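HpcH/HpaI aldolase/citrate lyase family protein (Burkholderia cenocepacia, PDB 4MF4) belongs to the HpcH/HpaI aldolase/citrate lyase family and folds as a closed eight-stranded TIM barrel. Local coordinates at residues 14-19 with 101-106; 67-72 with 79-84. One frame throughout, in Å; residues are numbered along the deposited sequence. Where two conformers were deposited one is given.

Contact 1: 14-19 with 101-106; sequences NSLKQR and ARTLMF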
loop_
_atom_site.group_PDB
_atom_site.type_symbol
_atom_site.label_atom_id
_atom_site.label_comp_id
_atom_site.label_asym_id
_atom_site.label_seq_id
_atom_site.Cartn_x
_atom_site.Cartn_y
_atom_site.Cartn_z
ATOM N N ASN A 14 -7.833 -30.423 1.232
ATOM C CA ASN A 14 -6.688 -30.087 0.401
ATOM C C ASN A 14 -6.529 -31.188 -0.656
ATOM O O ASN A 14 -6.054 -32.283 -0.359
ATOM C CB ASN A 14 -5.441 -30.026 1.291
ATOM C CG ASN A 14 -4.206 -29.632 0.530
ATOM O OD1 ASN A 14 -4.200 -29.675 -0.705
ATOM N ND2 ASN A 14 -3.156 -29.210 1.264
ATOM N N SER A 15 -6.955 -30.887 -1.873
ATOM C CA SER A 15 -6.984 -31.860 -2.950
ATOM C C SER A 15 -5.590 -32.101 -3.511
ATOM O O SER A 15 -5.343 -33.150 -4.132
ATOM C CB SER A 15 -7.927 -31.396 -4.069
ATOM O OG SER A 15 -7.403 -30.298 -4.803
ATOM N N LEU A 16 -4.687 -31.132 -3.316
ATOM C CA LEU A 16 -3.313 -31.274 -3.773
ATOM C C LEU A 16 -2.590 -32.304 -2.923
ATOM O O LEU A 16 -1.857 -33.156 -3.455
ATOM C CB LEU A 16 -2.556 -29.942 -3.755
ATOM C CG LEU A 16 -1.195 -29.980 -4.432
ATOM C CD1 LEU A 16 -1.335 -30.244 -5.921
ATOM C CD2 LEU A 16 -0.414 -28.690 -4.204
ATOM N N LYS A 17 -2.795 -32.246 -1.610
ATOM C CA LYS A 17 -2.230 -33.246 -0.709
ATOM C C LYS A 17 -2.747 -34.644 -1.046
ATOM O O LYS A 17 -1.975 -35.613 -1.066
ATOM C CB LYS A 17 -2.570 -32.954 0.752
ATOM C CG LYS A 17 -1.775 -33.776 1.738
ATOM C CD LYS A 17 -2.237 -33.548 3.190
ATOM C CE LYS A 17 -1.410 -34.374 4.194
ATOM N NZ LYS A 17 -1.624 -33.958 5.622
ATOM N N GLN A 18 -4.063 -34.733 -1.267
ATOM C CA GLN A 18 -4.696 -36.021 -1.488
ATOM C C GLN A 18 -4.145 -36.643 -2.780
ATOM O O GLN A 18 -3.757 -37.817 -2.807
ATOM C CB GLN A 18 -6.217 -35.853 -1.490
ATOM C CG GLN A 18 -7.011 -37.091 -1.862
ATOM C CD GLN A 18 -7.278 -37.153 -3.361
ATOM O OE1 GLN A 18 -7.916 -36.253 -3.932
ATOM N NE2 GLN A 18 -6.780 -38.200 -4.009
ATOM N N ARG A 19 -4.117 -35.854 -3.850
ATOM C CA ARG A 19 -3.548 -36.323 -5.114
ATOM C C ARG A 19 -2.067 -36.684 -4.989
ATOM O O ARG A 19 -1.655 -37.736 -5.487
ATOM C CB ARG A 19 -3.770 -35.303 -6.224
ATOM C CG ARG A 19 -5.217 -35.239 -6.701
ATOM C CD ARG A 19 -5.431 -34.074 -7.654
ATOM N NE ARG A 19 -5.683 -32.813 -6.977
ATOM C CZ ARG A 19 -5.673 -31.638 -7.592
ATOM N NH1 ARG A 19 -5.381 -31.586 -8.874
ATOM N NH2 ARG A 19 -5.911 -30.526 -6.931
ATOM N N ALA A 101 -2.654 -20.714 3.775
ATOM C CA ALA A 101 -1.971 -21.574 2.830
ATOM C C ALA A 101 -1.924 -22.952 3.487
ATOM O O ALA A 101 -1.528 -23.063 4.638
ATOM C CB ALA A 101 -0.569 -21.058 2.524
ATOM N N ARG A 102 -2.357 -23.976 2.769
ATOM C CA ARG A 102 -2.385 -25.338 3.331
ATOM C C ARG A 102 -1.323 -26.253 2.718
ATOM O O ARG A 102 -1.184 -27.416 3.132
ATOM C CB ARG A 102 -3.779 -25.970 3.131
ATOM C CG ARG A 102 -4.865 -25.175 3.827
ATOM C CD ARG A 102 -6.200 -25.924 3.907
ATOM N NE ARG A 102 -6.762 -26.146 2.587
ATOM C CZ ARG A 102 -7.886 -26.832 2.361
ATOM N NH1 ARG A 102 -8.582 -27.392 3.363
ATOM N NH2 ARG A 102 -8.322 -26.970 1.130
ATOM N N THR A 103 -0.602 -25.760 1.714
ATOM C CA THR A 103 0.533 -26.493 1.176
ATOM C C THR A 103 1.741 -25.548 1.213
ATOM O O THR A 103 1.706 -24.436 0.663
ATOM C CB THR A 103 0.277 -27.012 -0.251
ATOM O OG1 THR A 103 -0.911 -27.824 -0.299
ATOM C CG2 THR A 103 1.468 -27.794 -0.745
ATOM N N LEU A 104 2.789 -25.975 1.894
ATOM C CA LEU A 104 3.976 -25.161 2.091
ATOM C C LEU A 104 5.187 -25.839 1.493
ATOM O O LEU A 104 5.338 -27.087 1.610
ATOM C CB LEU A 104 4.225 -24.990 3.569
ATOM C CG LEU A 104 3.280 -24.130 4.363
ATOM C CD1 LEU A 104 3.889 -23.877 5.743
ATOM C CD2 LEU A 104 2.966 -22.850 3.627
ATOM N N MET A 105 6.031 -25.046 0.838
ATOM C CA MET A 105 7.308 -25.518 0.353
ATOM C C MET A 105 8.423 -24.906 1.215
ATOM O O MET A 105 8.475 -23.688 1.407
ATOM C CB MET A 105 7.533 -25.147 -1.117
ATOM C CG MET A 105 8.819 -25.767 -1.667
ATOM S SD MET A 105 9.142 -25.381 -3.387
ATOM C CE MET A 105 7.593 -25.787 -4.159
ATOM N N PHE A 106 9.320 -25.756 1.719
ATOM C CA PHE A 106 10.488 -25.315 2.507
ATOM C C PHE A 106 11.782 -25.415 1.673
ATOM O O PHE A 106 12.119 -26.495 1.123
ATOM C CB PHE A 106 10.611 -26.197 3.749
ATOM C CG PHE A 106 9.533 -25.988 4.733
ATOM C CD1 PHE A 106 8.303 -26.607 4.579
ATOM C CD2 PHE A 106 9.728 -25.122 5.801
ATOM C CE1 PHE A 106 7.297 -26.421 5.515
ATOM C CE2 PHE A 106 8.732 -24.917 6.721
ATOM C CZ PHE A 106 7.500 -25.572 6.571
#
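ND2 of Asn14 donates across the contact to Thr103 OG1 at 3.1 Å, with an N-H...O angle of 163° and the hydroxyl lying close to the amide plane, and also to the backbone oxygen of Gln158. The amide oxygen faces its own helix. As N-cap, Asn14 offers OD1 to Lys17 N at 3.1 Å, the donor standing above the carbonyl plane, and more weakly to Leu16 N. Both ends of the amide are thereby bonded, which fixes its flip. CG stands anti to the backbone N (chi1 -178°), and this swings the amide toward the strand. Leu16 adds an apolar touch, crossing Thr103 at about a right angle, its CD2 4.0 Å from Thr103 CG2. Arg102 bends at chi3 and lays one guanidinium face against the Asn14 backbone, with Asn14 CA 3.6 Å above the plane near its rim; weak bonds to the carbonyls of Leu12 and Thr13 help place it. Helix 15-22 thus begins beside the N-terminal end of strand 103-106, at the bottom of the barrel, where it also packs on strand 80-84 through Leu16 and on strand 160-165 through Lys17.

Contact 2: 67-72 with 79-84; sequences SQLRAI and SEPVVR. With EDO (1,2-ethanediol), chain G.
Helix 62-73 and strand 80-84 approach most closely at Leu69 and Pro81, whose CA atoms are 7.1 Å apart, and no hydrogen bond joins the two segments. The meeting is apolar, with Pro81 in the middle. Leu69 reaches it with one methyl: CG lies beside the backbone N (chi1 -66°), and from there CD2 reaches the CB-CG side of the proline ring, 3.4 Å from Pro81 CB and somewhat farther from CG. That is a closer approach than two carbons normally make, and the two side chains cross at about a right angle. One helical turn on, Ile72 touches the same carbon more loosely, its CD1 4.4 Å from Pro81 CB, while its CG2 branch lies 4.3 Å from the Ser79 carbonyl oxygen. Ser79 itself is tied down through OG, which bonds to the backbone oxygen of Tyr48. These residues belong to the second half of a beta-alpha-beta crossover, strand 50-54 to helix 62-73 to strand 80-84, one unit of the TIM barrel; Leu69 and Ile72 also rest on Ile53 and Leu51 of the preceding strand, so the helix straddles both. The far side of the helix faces a second subunit, where Arg70 makes a salt bridge to Glu41 of that chain. Strand alternation directs Val82 away from the helix. At the C-terminal end of the strand, where TIM barrels carry their active sites, Arg84 has CG anti to the backbone N and then turns at chi3, which brings its NH2 to O2 of 1,2-ethanediol, a bond of 2.8 Å, nearly straight (162°) and in the guanidinium plane. Asp54, in a salt bridge to NE, and Gln164, bonded to NH1, fix the rotation of this guanidinium.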
loop_
_atom_site.group_PDB
_atom_site.type_symbol
_atom_site.label_atom_id
_atom_site.label_comp_id
_atom_site.label_asym_id
_atom_site.label_seq_id
_atom_site.Cartn_x
_atom_site.Cartn_y
_atom_site.Cartn_z
ATOM N N SER A 67 -3.330 -11.442 0.079
ATOM C CA SER A 67 -3.999 -10.792 -1.038
ATOM C C SER A 67 -3.977 -11.656 -2.344
ATOM O O SER A 67 -4.954 -11.654 -3.119
ATOM C CB SER A 67 -3.381 -9.409 -1.252
ATOM O OG SER A 67 -3.608 -8.586 -0.102
ATOM N N GLN A 68 -2.882 -12.381 -2.565
ATOM C CA GLN A 68 -2.792 -13.339 -3.688
ATOM C C GLN A 68 -3.630 -14.604 -3.447
ATOM O O GLN A 68 -4.277 -15.138 -4.373
ATOM C CB GLN A 68 -1.375 -13.676 -4.048
ATOM C CG GLN A 68 -0.772 -12.540 -4.824
ATOM C CD GLN A 68 0.726 -12.645 -4.899
ATOM O OE1 GLN A 68 1.261 -13.443 -5.694
ATOM N NE2 GLN A 68 1.415 -11.832 -4.102
ATOM N N LEU A 69 -3.645 -15.087 -2.225
ATOM C CA LEU A 69 -4.588 -16.188 -1.915
ATOM C C LEU A 69 -6.046 -15.824 -2.201
ATOM O O LEU A 69 -6.806 -16.618 -2.738
ATOM C CB LEU A 69 -4.393 -16.692 -0.482
ATOM C CG LEU A 69 -3.039 -17.378 -0.245
ATOM C CD1 LEU A 69 -2.939 -17.698 1.259
ATOM C CD2 LEU A 69 -2.820 -18.617 -1.095
ATOM N N ARG A 70 -6.447 -14.642 -1.784
ATOM C CA ARG A 70 -7.798 -14.166 -1.951
ATOM C C ARG A 70 -8.032 -14.032 -3.407
ATOM O O ARG A 70 -9.106 -14.398 -3.903
ATOM C CB ARG A 70 -7.996 -12.797 -1.242
ATOM C CG ARG A 70 -8.296 -12.876 0.228
ATOM C CD ARG A 70 -8.127 -11.511 0.879
ATOM N NE ARG A 70 -8.498 -11.689 2.236
ATOM C CZ ARG A 70 -7.875 -11.169 3.272
ATOM N NH1 ARG A 70 -6.817 -10.358 3.107
ATOM N NH2 ARG A 70 -8.343 -11.484 4.466
ATOM N N ALA A 71 -7.033 -13.530 -4.133
ATOM C CA ALA A 71 -7.217 -13.260 -5.548
ATOM C C ALA A 71 -7.417 -14.573 -6.347
ATOM O O ALA A 71 -8.254 -14.657 -7.224
ATOM C CB ALA A 71 -6.034 -12.484 -6.117
ATOM N N ILE A 72 -6.629 -15.574 -6.040
ATOM C CA ILE A 72 -6.788 -16.907 -6.634
ATOM C C ILE A 72 -8.153 -17.512 -6.215
ATOM O O ILE A 72 -8.880 -18.030 -7.053
ATOM C CB ILE A 72 -5.638 -17.856 -6.196
ATOM C CG1 ILE A 72 -4.300 -17.462 -6.845
ATOM C CG2 ILE A 72 -5.943 -19.317 -6.547
ATOM C CD1 ILE A 72 -3.110 -18.010 -6.089
ATOM N N SER A 79 -7.375 -24.461 -9.194
ATOM C CA SER A 79 -5.940 -24.369 -8.787
ATOM C C SER A 79 -5.694 -24.340 -7.256
ATOM O O SER A 79 -6.334 -23.621 -6.541
ATOM C CB SER A 79 -5.308 -23.116 -9.392
ATOM O OG SER A 79 -5.407 -23.086 -10.818
ATOM N N GLU A 80 -4.751 -25.132 -6.766
ATOM C CA GLU A 80 -4.431 -25.176 -5.360
ATOM C C GLU A 80 -3.213 -24.275 -5.156
ATOM O O GLU A 80 -2.201 -24.479 -5.778
ATOM C CB GLU A 80 -4.105 -26.617 -4.964
ATOM C CG GLU A 80 -5.327 -27.527 -4.864
ATOM C CD GLU A 80 -5.947 -27.537 -3.459
ATOM O OE1 GLU A 80 -5.377 -26.889 -2.552
ATOM O OE2 GLU A 80 -6.955 -28.264 -3.250
ATOM N N PRO A 81 -3.310 -23.266 -4.292
ATOM C CA PRO A 81 -2.115 -22.489 -3.962
ATOM C C PRO A 81 -1.071 -23.257 -3.124
ATOM O O PRO A 81 -1.397 -24.095 -2.228
ATOM C CB PRO A 81 -2.655 -21.296 -3.140
ATOM C CG PRO A 81 -4.060 -21.612 -2.836
ATOM C CD PRO A 81 -4.460 -22.916 -3.448
ATOM N N VAL A 82 0.181 -22.974 -3.437
ATOM C CA VAL A 82 1.322 -23.447 -2.666
ATOM C C VAL A 82 2.098 -22.184 -2.270
ATOM O O VAL A 82 2.227 -21.238 -3.095
ATOM C CB VAL A 82 2.193 -24.349 -3.574
ATOM C CG1 VAL A 82 3.483 -24.750 -2.880
ATOM C CG2 VAL A 82 1.407 -25.596 -4.022
ATOM N N VAL A 83 2.598 -22.138 -1.034
ATOM C CA VAL A 83 3.463 -21.025 -0.610
ATOM C C VAL A 83 4.871 -21.514 -0.353
ATOM O O VAL A 83 5.069 -22.459 0.433
ATOM C CB VAL A 83 2.889 -20.276 0.642
ATOM C CG1 VAL A 83 3.888 -19.265 1.190
ATOM C CG2 VAL A 83 1.602 -19.561 0.293
ATOM N N ARG A 84 5.873 -20.933 -1.025
ATOM C CA ARG A 84 7.268 -21.222 -0.607
ATOM C C ARG A 84 7.736 -20.188 0.414
ATOM O O ARG A 84 7.897 -19.010 0.048
ATOM C CB ARG A 84 8.257 -21.255 -1.762
ATOM C CG ARG A 84 9.705 -21.398 -1.242
ATOM C CD ARG A 84 10.659 -21.904 -2.289
ATOM N NE ARG A 84 10.986 -20.863 -3.251
ATOM C CZ ARG A 84 11.886 -20.972 -4.229
ATOM N NH1 ARG A 84 12.559 -22.114 -4.455
ATOM N NH2 ARG A 84 12.090 -19.939 -5.024
HETATM C C1 EDO G . 12.326 -22.356 -8.149
HETATM O O1 EDO G . 13.290 -23.420 -8.027
HETATM C C2 EDO G . 12.947 -21.020 -8.538
HETATM O O2 EDO G . 13.588 -20.439 -7.386
#

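Contacts 1 and 2 meet on neighbouring strands of the barrel, 80-84 and 103-106, with their centres about 11 Å apart. The chain runs through both segments of contact 2 between the two segments of contact 1. The strands are joined by a probable backbone hydrogen bond from Met105 N to Val83 O at 2.8 Å, and Ala101 CB packs 3.5 Å from Val83 CG2. A second probable bond, between Ser15 OG and Glu80 OE2 at 2.6 Å, ties the start of helix 15-22 to the start of strand 80-84. Contact 1 meets the N-terminal ends of the strands, whereas Arg84 of contact 2 reaches 1,2-ethanediol at the C-terminal end, the active-site end of TIM barrels.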